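Local atomic coordinates of 4'-phospho-dehydrooxetanocin synthase (Bacillus megaterium, PDB entry 5UL3), a protein that catalyses the oxidative ring contraction of dAMP to an oxetane aldehyde in oxetanocin A biosynthesis, using cobalamin, a [4Fe-4S] cluster and S-adenosylmethionine. Residues 418-423 with 465-470. Numbering follows the deposited sequence. Where two conformers were deposited one is given.
Sequences KMWHYC and LGINLR. With EDO (1,2-ethanediol), chain F.
Leu465 pushes its forked end against helix 410-426 at Trp420 and His421, an example of a loop packed on a helix mainly through two aliphatic side chains. The tight part is the CD1 branch: Leu465 CD1 lies 3.5 Å from Trp420 CB and 3.6 Å from the backbone N of His421. The other branch packs less closely, with Leu465 CD2 lying 4.0 Å from His421 CD2 and approaching that ring obliquely. A chi1 of -177°, placing His421 CG opposite the backbone N, carries the imidazole across the leucine side chain at about a right angle, and its ND1 is hydrogen-bonded to Tyr510 OH. Ile467 adds a second prong: its CD1 meets the indole edge of Trp420 near the ring plane, 3.9 Å from CE3. Met419 CE lies over one face of that indole, toward the rim, and Trp420 NE1 is hydrogen-bonded to Ser402 O. The solvent side belongs to Gly466 and Asn468, while Leu469 turns back inward against helix 452-464; its N gives a weak hydrogen bond to O2 of a 1,2-ethanediol, probably from the crystallisation liquor. Gly466, in a Schellman motif, ends helix 452-464, and the chain then runs into strand 470-473, at the edge of the radical SAM partial barrel beside strand 432-436, while helix 374-386 flanks helix 410-426 through Met419 and Cys423.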
ATOM      1  N   LYS A 418      -8.017  23.980   7.227  1.00 26.28           N
ATOM      2  CA  LYS A 418      -7.430  23.909   8.565  1.00 28.95           C
ATOM      3  C   LYS A 418      -6.932  22.501   8.884  1.00 29.78           C
ATOM      4  O   LYS A 418      -5.829  22.327   9.418  1.00 25.77           O
ATOM      5  CB  LYS A 418      -8.447  24.363   9.614  1.00 25.55           C
ATOM      6  CG  LYS A 418      -7.957  24.150  11.043  1.00 30.31           C
ATOM      7  CD  LYS A 418      -8.951  24.706  12.085  1.00 35.98           C
ATOM      8  CE  LYS A 418      -8.415  24.481  13.503  1.00 42.01           C
ATOM      9  NZ  LYS A 418      -9.461  24.682  14.564  1.00 46.81           N
ATOM     10  N   MET A 419      -7.728  21.482   8.559  1.00 27.70           N
ATOM     11  CA  MET A 419      -7.317  20.102   8.811  1.00 29.13           C
ATOM     12  C   MET A 419      -6.044  19.759   8.047  1.00 26.72           C
ATOM     13  O   MET A 419      -5.109  19.161   8.600  1.00 26.56           O
ATOM     14  CB  MET A 419      -8.447  19.136   8.423  1.00 28.91           C
ATOM     15  CG  MET A 419      -8.156  17.658   8.748  1.00 27.58           C
ATOM     16  SD  MET A 419      -8.985  16.571   7.556  1.00 27.46           S
ATOM     17  CE  MET A 419      -7.998  16.927   6.113  1.00 28.68           C
ATOM     18  N   TRP A 420      -5.991  20.122   6.763  1.00 25.10           N
ATOM     19  CA  TRP A 420      -4.783  19.853   5.991  1.00 25.43           C
ATOM     20  C   TRP A 420      -3.579  20.595   6.563  1.00 26.86           C
ATOM     21  O   TRP A 420      -2.452  20.077   6.534  1.00 24.83           O
ATOM     22  CB  TRP A 420      -5.020  20.224   4.525  1.00 22.34           C
ATOM     23  CG  TRP A 420      -5.713  19.135   3.767  1.00 26.77           C
ATOM     24  CD1 TRP A 420      -7.072  19.009   3.528  1.00 30.05           C
ATOM     25  CD2 TRP A 420      -5.094  17.987   3.174  1.00 25.46           C
ATOM     26  NE1 TRP A 420      -7.317  17.859   2.811  1.00 24.98           N
ATOM     27  CE2 TRP A 420      -6.122  17.215   2.579  1.00 26.75           C
ATOM     28  CE3 TRP A 420      -3.766  17.536   3.080  1.00 25.74           C
ATOM     29  CZ2 TRP A 420      -5.860  16.025   1.898  1.00 25.28           C
ATOM     30  CZ3 TRP A 420      -3.515  16.349   2.409  1.00 25.58           C
ATOM     31  CH2 TRP A 420      -4.559  15.607   1.825  1.00 25.96           C
ATOM     32  N   HIS A 421      -3.792  21.800   7.091  1.00 24.63           N
ATOM     33  CA  HIS A 421      -2.695  22.517   7.735  1.00 28.79           C
ATOM     34  C   HIS A 421      -2.189  21.746   8.942  1.00 28.38           C
ATOM     35  O   HIS A 421      -0.974  21.606   9.128  1.00 26.87           O
ATOM     36  CB  HIS A 421      -3.133  23.923   8.143  1.00 29.82           C
ATOM     37  CG  HIS A 421      -2.034  24.747   8.746  1.00 30.33           C
ATOM     38  ND1 HIS A 421      -2.213  25.508   9.881  1.00 35.23           N
ATOM     39  CD2 HIS A 421      -0.746  24.933   8.368  1.00 37.77           C
ATOM     40  CE1 HIS A 421      -1.082  26.122  10.180  1.00 34.29           C
ATOM     41  NE2 HIS A 421      -0.178  25.796   9.276  1.00 32.42           N
ATOM     42  N   TYR A 422      -3.106  21.226   9.766  1.00 26.63           N
ATOM     43  CA  TYR A 422      -2.696  20.391  10.891  1.00 28.93           C
ATOM     44  C   TYR A 422      -1.919  19.173  10.417  1.00 30.31           C
ATOM     45  O   TYR A 422      -0.963  18.751  11.079  1.00 26.88           O
ATOM     46  CB  TYR A 422      -3.911  19.953  11.713  1.00 23.07           C
ATOM     47  CG  TYR A 422      -4.216  20.896  12.863  1.00 31.54           C
ATOM     48  CD1 TYR A 422      -4.984  22.023  12.666  1.00 32.33           C
ATOM     49  CD2 TYR A 422      -3.689  20.677  14.128  1.00 31.83           C
ATOM     50  CE1 TYR A 422      -5.254  22.898  13.701  1.00 41.42           C
ATOM     51  CE2 TYR A 422      -3.951  21.549  15.178  1.00 39.97           C
ATOM     52  CZ  TYR A 422      -4.738  22.657  14.951  1.00 45.09           C
ATOM     53  OH  TYR A 422      -5.018  23.538  15.969  1.00 48.36           O
ATOM     54  N   CYS A 423      -2.332  18.569   9.294  1.00 23.60           N
ATOM     55  CA  CYS A 423      -1.557  17.458   8.743  1.00 23.39           C
ATOM     56  C   CYS A 423      -0.134  17.901   8.414  1.00 25.86           C
ATOM     57  O   CYS A 423       0.835  17.214   8.750  1.00 25.15           O
ATOM     58  CB  CYS A 423      -2.227  16.904   7.494  1.00 26.32           C
ATOM     59  SG  CYS A 423      -3.727  15.980   7.860  1.00 25.93           S
ATOM     60  N   LEU A 465       0.446  24.580   1.563  1.00 24.78           N
ATOM     61  CA  LEU A 465       0.762  24.228   2.940  1.00 25.89           C
ATOM     62  C   LEU A 465       2.139  23.592   3.100  1.00 26.31           C
ATOM     63  O   LEU A 465       2.486  23.200   4.217  1.00 33.47           O
ATOM     64  CB  LEU A 465      -0.305  23.284   3.485  1.00 31.77           C
ATOM     65  CG  LEU A 465      -1.710  23.889   3.491  1.00 27.19           C
ATOM     66  CD1 LEU A 465      -2.746  22.818   3.828  1.00 28.59           C
ATOM     67  CD2 LEU A 465      -1.776  25.021   4.502  1.00 30.66           C
ATOM     68  N   GLY A 466       2.918  23.472   2.030  1.00 30.49           N
ATOM     69  CA  GLY A 466       4.259  22.900   2.132  1.00 29.12           C
ATOM     70  C   GLY A 466       4.319  21.389   2.066  1.00 35.50           C
ATOM     71  O   GLY A 466       5.384  20.807   2.310  1.00 33.99           O
ATOM     72  N   ILE A 467       3.208  20.737   1.769  1.00 32.48           N
ATOM     73  CA  ILE A 467       3.172  19.293   1.593  1.00 28.17           C
ATOM     74  C   ILE A 467       3.685  18.981   0.197  1.00 27.95           C
ATOM     75  O   ILE A 467       3.405  19.710  -0.756  1.00 31.45           O
ATOM     76  CB  ILE A 467       1.733  18.776   1.831  1.00 28.74           C
ATOM     77  CG1 ILE A 467       1.374  18.928   3.307  1.00 28.06           C
ATOM     78  CG2 ILE A 467       1.571  17.333   1.391  1.00 32.33           C
ATOM     79  CD1 ILE A 467      -0.131  18.814   3.636  1.00 30.07           C
ATOM     80  N   ASN A 468       4.378  17.825   0.026  0.50 23.28           N
ATOM     81  CA  ASN A 468       5.124  17.462  -1.206  0.50 29.24           C
ATOM     82  C   ASN A 468       4.382  16.412  -2.059  0.50 29.59           C
ATOM     83  O   ASN A 468       4.605  15.208  -1.915  0.50 27.00           O
ATOM     84  CB  ASN A 468       6.520  16.970  -0.808  0.50 27.07           C
ATOM     85  CG  ASN A 468       7.378  16.475  -1.995  0.50 33.55           C
ATOM     86  OD1 ASN A 468       7.041  16.653  -3.165  0.50 31.27           O
ATOM     87  ND2 ASN A 468       8.515  15.853  -1.669  0.50 32.95           N
ATOM     88  N   LEU A 469       3.594  16.883  -3.030  1.00 23.79           N
ATOM     89  CA  LEU A 469       2.574  16.109  -3.733  1.00 27.36           C
ATOM     90  C   LEU A 469       3.121  15.177  -4.807  1.00 34.53           C
ATOM     91  O   LEU A 469       4.129  15.465  -5.458  1.00 32.16           O
ATOM     92  CB  LEU A 469       1.609  17.064  -4.443  1.00 29.47           C
ATOM     93  CG  LEU A 469       0.849  17.984  -3.551  1.00 35.52           C
ATOM     94  CD1 LEU A 469       0.142  19.046  -4.414  1.00 33.97           C
ATOM     95  CD2 LEU A 469      -0.153  17.072  -2.881  1.00 40.32           C
ATOM     96  N   ARG A 470       2.381  14.085  -5.023  1.00 23.98           N
ATOM     97  CA  ARG A 470       2.447  13.214  -6.195  1.00 27.74           C
ATOM     98  C   ARG A 470       1.010  13.021  -6.650  1.00 28.26           C
ATOM     99  O   ARG A 470       0.116  12.966  -5.809  1.00 26.81           O
ATOM    100  CB  ARG A 470       3.024  11.814  -5.881  1.00 29.70           C
ATOM    101  CG  ARG A 470       4.500  11.598  -6.042  1.00 58.31           C
ATOM    102  CD  ARG A 470       4.797  10.101  -6.250  1.00 51.78           C
ATOM    103  NE  ARG A 470       3.809   9.228  -5.604  1.00 49.73           N
ATOM    104  CZ  ARG A 470       3.802   8.933  -4.303  1.00 56.34           C
ATOM    105  NH1 ARG A 470       4.722   9.450  -3.499  1.00 68.26           N
ATOM    106  NH2 ARG A 470       2.879   8.126  -3.802  1.00 47.84           N
TER
HETATM  107  C1  EDO F 805       5.669  20.779  -5.103  1.00 56.54           C
HETATM  108  O1  EDO F 805       4.928  21.818  -5.764  1.00 38.75           O
HETATM  109  C2  EDO F 805       4.753  19.696  -4.520  1.00 37.57           C
HETATM  110  O2  EDO F 805       5.499  18.463  -4.413  1.00 38.43           O